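Local coordinates for protein (alpha-2u-globulin) (Rattus norvegicus, PDB 2A2U) that probably carries small lipophilic ligands inside a lipocalin beta-barrel and also takes up a hyaline droplet inducer, at residues A[143-154]-A[164-175]. Sequence-based numbering, arbitrary orientation.
Sequences KDLSSDIKEKFA and RDNIIDLTKTDR
The backbone carbonyl oxygen K143 O is gripped end-on by the guanidinium of R175, at 2.7 Å from NH1 and 2.8 Å from NH2. The oxygen lies close to the guanidinium plane, and NH1 also bonds the carbonyl of S40, tying the loop before helix 147-158 to the barrel. Nearby, the extended chain of K150 brings NZ between two carboxylates: D144 OD1, met through its syn lone pair at 2.7 Å, and D169 OD2 at 3.2 Å. CB of D169 points toward the helix, and chi1 of -175°, with CG opposite the backbone N, carries the carboxylate to K150 NZ; its OD1 takes T171 OG1 and T171 N from one face, the latter closing an Asx turn. An asparagine in place of this aspartate would probably leave K150 with D144 as its one anionic mate here and weaken the link between helix and strand. Farther along, R164 lays one guanidinium face against A154 CB, and its NH2 forms an edge-on salt bridge to OE2 of poorly ordered E151; I167 CD1 packs 4.1 Å from A154 CB. F153 packs on strands 36-44, 119-128 and 131-140 of the lipocalin barrel, while strand 167-169 runs nearly antiparallel to helix segment 147-154 (161°) and pairs with strand 36-44.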
loop_
_atom_site.group_PDB
_atom_site.type_symbol
_atom_site.label_atom_id
_atom_site.label_comp_id
_atom_site.label_asym_id
_atom_site.label_seq_id
_atom_site.Cartn_x
_atom_site.Cartn_y
_atom_site.Cartn_z
ATOM N N LYS A 143 -11.703 20.584 -20.507
ATOM C CA LYS A 143 -11.404 21.523 -19.428
ATOM C C LYS A 143 -12.639 22.167 -18.816
ATOM O O LYS A 143 -12.605 22.635 -17.684
ATOM C CB LYS A 143 -10.408 22.588 -19.884
ATOM C CG LYS A 143 -8.959 22.190 -19.665
ATOM C CD LYS A 143 -8.007 23.218 -20.254
ATOM C CE LYS A 143 -6.553 22.861 -19.972
ATOM N NZ LYS A 143 -5.599 23.656 -20.804
ATOM N N ASP A 144 -13.734 22.185 -19.564
ATOM C CA ASP A 144 -14.982 22.739 -19.060
ATOM C C ASP A 144 -16.142 21.981 -19.701
ATOM O O ASP A 144 -15.955 21.242 -20.663
ATOM C CB ASP A 144 -15.086 24.243 -19.334
ATOM C CG ASP A 144 -16.185 24.921 -18.511
ATOM O OD1 ASP A 144 -16.713 24.301 -17.571
ATOM O OD2 ASP A 144 -16.518 26.089 -18.793
ATOM N N LEU A 145 -17.330 22.121 -19.135
ATOM C CA LEU A 145 -18.484 21.426 -19.661
ATOM C C LEU A 145 -19.675 22.326 -19.871
ATOM O O LEU A 145 -19.733 23.445 -19.361
ATOM C CB LEU A 145 -18.893 20.286 -18.728
ATOM C CG LEU A 145 -18.052 19.022 -18.682
ATOM C CD1 LEU A 145 -18.518 18.215 -17.493
ATOM C CD2 LEU A 145 -18.193 18.227 -19.964
ATOM N N SER A 146 -20.644 21.765 -20.585
ATOM C CA SER A 146 -21.908 22.396 -20.921
ATOM C C SER A 146 -22.606 22.927 -19.669
ATOM O O SER A 146 -22.583 22.296 -18.609
ATOM C CB SER A 146 -22.778 21.350 -21.630
ATOM O OG SER A 146 -24.136 21.723 -21.724
ATOM N N SER A 147 -23.192 24.113 -19.795
ATOM C CA SER A 147 -23.912 24.744 -18.699
ATOM C C SER A 147 -25.069 23.848 -18.281
ATOM O O SER A 147 -25.541 23.906 -17.149
ATOM C CB SER A 147 -24.450 26.099 -19.147
ATOM O OG SER A 147 -24.125 27.105 -18.207
ATOM N N ASP A 148 -25.516 23.020 -19.220
ATOM C CA ASP A 148 -26.603 22.078 -18.998
ATOM C C ASP A 148 -26.125 20.946 -18.103
ATOM O O ASP A 148 -26.840 20.531 -17.192
ATOM C CB ASP A 148 -27.072 21.483 -20.326
ATOM C CG ASP A 148 -27.424 22.537 -21.343
ATOM O OD1 ASP A 148 -27.849 23.642 -20.947
ATOM O OD2 ASP A 148 -27.273 22.259 -22.548
ATOM N N ILE A 149 -24.919 20.447 -18.372
ATOM C CA ILE A 149 -24.357 19.356 -17.585
ATOM C C ILE A 149 -24.182 19.829 -16.153
ATOM O O ILE A 149 -24.494 19.107 -15.207
ATOM C CB ILE A 149 -22.980 18.899 -18.120
ATOM C CG1 ILE A 149 -23.048 18.619 -19.617
ATOM C CG2 ILE A 149 -22.541 17.640 -17.407
ATOM C CD1 ILE A 149 -24.105 17.617 -19.995
ATOM N N LYS A 150 -23.738 21.069 -16.002
ATOM C CA LYS A 150 -23.524 21.624 -14.681
ATOM C C LYS A 150 -24.817 21.811 -13.893
ATOM O O LYS A 150 -24.795 21.791 -12.664
ATOM C CB LYS A 150 -22.757 22.936 -14.770
ATOM C CG LYS A 150 -21.407 22.797 -15.412
ATOM C CD LYS A 150 -20.636 24.079 -15.254
ATOM C CE LYS A 150 -19.374 24.074 -16.083
ATOM N NZ LYS A 150 -18.614 25.340 -15.899
ATOM N N GLU A 151 -25.940 21.980 -14.589
ATOM C CA GLU A 151 -27.230 22.156 -13.924
ATOM C C GLU A 151 -27.726 20.826 -13.392
ATOM O O GLU A 151 -28.164 20.738 -12.248
ATOM C CB GLU A 151 -28.270 22.710 -14.889
ATOM C CG GLU A 151 -28.866 24.042 -14.481
ATOM C CD GLU A 151 -29.571 24.014 -13.140
ATOM O OE1 GLU A 151 -30.208 22.997 -12.791
ATOM O OE2 GLU A 151 -29.509 25.042 -12.443
ATOM N N LYS A 152 -27.702 19.810 -14.251
ATOM C CA LYS A 152 -28.126 18.460 -13.896
ATOM C C LYS A 152 -27.371 18.018 -12.648
ATOM O O LYS A 152 -27.934 17.392 -11.752
ATOM C CB LYS A 152 -27.832 17.500 -15.056
ATOM C CG LYS A 152 -27.777 16.024 -14.664
ATOM C CD LYS A 152 -27.446 15.126 -15.851
ATOM C CE LYS A 152 -28.608 15.062 -16.829
ATOM N NZ LYS A 152 -28.371 14.195 -18.028
ATOM N N PHE A 153 -26.089 18.361 -12.600
ATOM C CA PHE A 153 -25.242 18.015 -11.476
ATOM C C PHE A 153 -25.659 18.809 -10.250
ATOM O O PHE A 153 -25.751 18.256 -9.160
ATOM C CB PHE A 153 -23.771 18.275 -11.820
ATOM C CG PHE A 153 -22.824 18.021 -10.680
ATOM C CD1 PHE A 153 -22.535 16.724 -10.266
ATOM C CD2 PHE A 153 -22.242 19.083 -10.000
ATOM C CE1 PHE A 153 -21.686 16.495 -9.193
ATOM C CE2 PHE A 153 -21.392 18.858 -8.927
ATOM C CZ PHE A 153 -21.117 17.562 -8.524
ATOM N N ALA A 154 -25.918 20.101 -10.436
ATOM C CA ALA A 154 -26.332 20.973 -9.341
ATOM C C ALA A 154 -27.589 20.420 -8.684
ATOM O O ALA A 154 -27.753 20.520 -7.474
ATOM C CB ALA A 154 -26.582 22.383 -9.848
ATOM N N ARG A 164 -26.878 24.491 -2.692
ATOM C CA ARG A 164 -26.275 25.211 -3.815
ATOM C C ARG A 164 -25.118 26.115 -3.381
ATOM O O ARG A 164 -24.310 26.518 -4.210
ATOM C CB ARG A 164 -27.344 26.036 -4.548
ATOM C CG ARG A 164 -27.327 25.917 -6.074
ATOM C CD ARG A 164 -28.690 25.462 -6.594
ATOM N NE ARG A 164 -28.728 25.236 -8.039
ATOM C CZ ARG A 164 -29.714 24.603 -8.678
ATOM N NH1 ARG A 164 -30.762 24.115 -8.020
ATOM N NH2 ARG A 164 -29.663 24.452 -9.990
ATOM N N ASP A 165 -25.041 26.431 -2.089
ATOM C CA ASP A 165 -23.974 27.283 -1.557
ATOM C C ASP A 165 -22.676 26.481 -1.384
ATOM O O ASP A 165 -21.596 27.057 -1.241
ATOM C CB ASP A 165 -24.405 27.889 -0.209
ATOM C CG ASP A 165 -23.457 28.980 0.293
ATOM O OD1 ASP A 165 -22.475 29.330 -0.394
ATOM O OD2 ASP A 165 -23.702 29.515 1.390
ATOM N N ASN A 166 -22.778 25.154 -1.416
ATOM C CA ASN A 166 -21.606 24.307 -1.242
ATOM C C ASN A 166 -21.134 23.633 -2.518
ATOM O O ASN A 166 -20.280 22.750 -2.489
ATOM C CB ASN A 166 -21.868 23.300 -0.134
ATOM C CG ASN A 166 -22.116 23.974 1.196
ATOM O OD1 ASN A 166 -21.380 24.876 1.587
ATOM N ND2 ASN A 166 -23.179 23.572 1.879
ATOM N N ILE A 167 -21.697 24.065 -3.640
ATOM C CA ILE A 167 -21.328 23.545 -4.948
ATOM C C ILE A 167 -20.293 24.516 -5.505
ATOM O O ILE A 167 -20.585 25.688 -5.683
ATOM C CB ILE A 167 -22.549 23.487 -5.884
ATOM C CG1 ILE A 167 -23.679 22.706 -5.212
ATOM C CG2 ILE A 167 -22.192 22.771 -7.161
ATOM C CD1 ILE A 167 -24.925 22.531 -6.074
ATOM N N ILE A 168 -19.073 24.045 -5.726
ATOM C CA ILE A 168 -18.000 24.899 -6.228
ATOM C C ILE A 168 -17.564 24.563 -7.647
ATOM O O ILE A 168 -17.291 23.410 -7.956
ATOM C CB ILE A 168 -16.767 24.844 -5.300
ATOM C CG1 ILE A 168 -17.127 25.379 -3.908
ATOM C CG2 ILE A 168 -15.624 25.647 -5.900
ATOM C CD1 ILE A 168 -15.978 25.369 -2.898
ATOM N N ASP A 169 -17.539 25.578 -8.508
ATOM C CA ASP A 169 -17.131 25.426 -9.903
ATOM C C ASP A 169 -15.629 25.710 -9.989
ATOM O O ASP A 169 -15.200 26.867 -9.928
ATOM C CB ASP A 169 -17.924 26.402 -10.787
ATOM C CG ASP A 169 -17.653 26.218 -12.282
ATOM O OD1 ASP A 169 -16.691 25.516 -12.658
ATOM O OD2 ASP A 169 -18.411 26.784 -13.096
ATOM N N LEU A 170 -14.840 24.651 -10.157
ATOM C CA LEU A 170 -13.390 24.771 -10.220
ATOM C C LEU A 170 -12.839 25.283 -11.541
ATOM O O LEU A 170 -11.647 25.582 -11.621
ATOM C CB LEU A 170 -12.723 23.434 -9.902
ATOM C CG LEU A 170 -12.968 22.762 -8.557
ATOM C CD1 LEU A 170 -12.203 21.459 -8.516
ATOM C CD2 LEU A 170 -12.520 23.663 -7.431
ATOM N N THR A 171 -13.682 25.378 -12.569
ATOM C CA THR A 171 -13.226 25.850 -13.877
ATOM C C THR A 171 -12.746 27.290 -13.866
ATOM O O THR A 171 -11.985 27.699 -14.735
ATOM C CB THR A 171 -14.303 25.712 -14.953
ATOM O OG1 THR A 171 -15.443 26.497 -14.592
ATOM C CG2 THR A 171 -14.701 24.269 -15.118
ATOM N N LYS A 172 -13.200 28.056 -12.890
ATOM C CA LYS A 172 -12.804 29.432 -12.806
ATOM C C LYS A 172 -11.491 29.674 -12.057
ATOM O O LYS A 172 -10.809 30.670 -12.308
ATOM C CB LYS A 172 -13.954 30.224 -12.223
ATOM C CG LYS A 172 -15.184 30.333 -13.063
ATOM C CD LYS A 172 -16.533 29.793 -12.420
ATOM C CE LYS A 172 -17.757 30.597 -12.980
ATOM N NZ LYS A 172 -18.888 30.716 -12.034
ATOM N N THR A 173 -11.073 28.678 -11.276
ATOM C CA THR A 173 -9.827 28.733 -10.506
ATOM C C THR A 173 -8.642 27.989 -11.143
ATOM O O THR A 173 -8.753 27.428 -12.238
ATOM C CB THR A 173 -10.021 28.161 -9.076
ATOM O OG1 THR A 173 -9.943 26.727 -9.102
ATOM C CG2 THR A 173 -11.382 28.560 -8.512
ATOM N N ASP A 174 -7.501 28.017 -10.453
ATOM C CA ASP A 174 -6.306 27.332 -10.930
ATOM C C ASP A 174 -6.399 25.875 -10.551
ATOM O O ASP A 174 -6.317 25.522 -9.372
ATOM C CB ASP A 174 -5.028 27.912 -10.318
ATOM C CG ASP A 174 -3.793 27.079 -10.649
ATOM O OD1 ASP A 174 -3.666 26.631 -11.811
ATOM O OD2 ASP A 174 -2.951 26.864 -9.752
ATOM N N ARG A 175 -6.559 25.033 -11.558
ATOM C CA ARG A 175 -6.648 23.610 -11.334
ATOM C C ARG A 175 -5.261 23.029 -11.534
ATOM O O ARG A 175 -5.072 22.015 -12.203
ATOM C CB ARG A 175 -7.671 23.016 -12.288
ATOM C CG ARG A 175 -9.072 23.469 -11.944
ATOM C CD ARG A 175 -10.085 22.945 -12.923
ATOM N NE ARG A 175 -10.112 23.733 -14.148
ATOM C CZ ARG A 175 -10.743 23.360 -15.254
ATOM N NH1 ARG A 175 -11.400 22.203 -15.294
ATOM N NH2 ARG A 175 -10.742 24.156 -16.313
#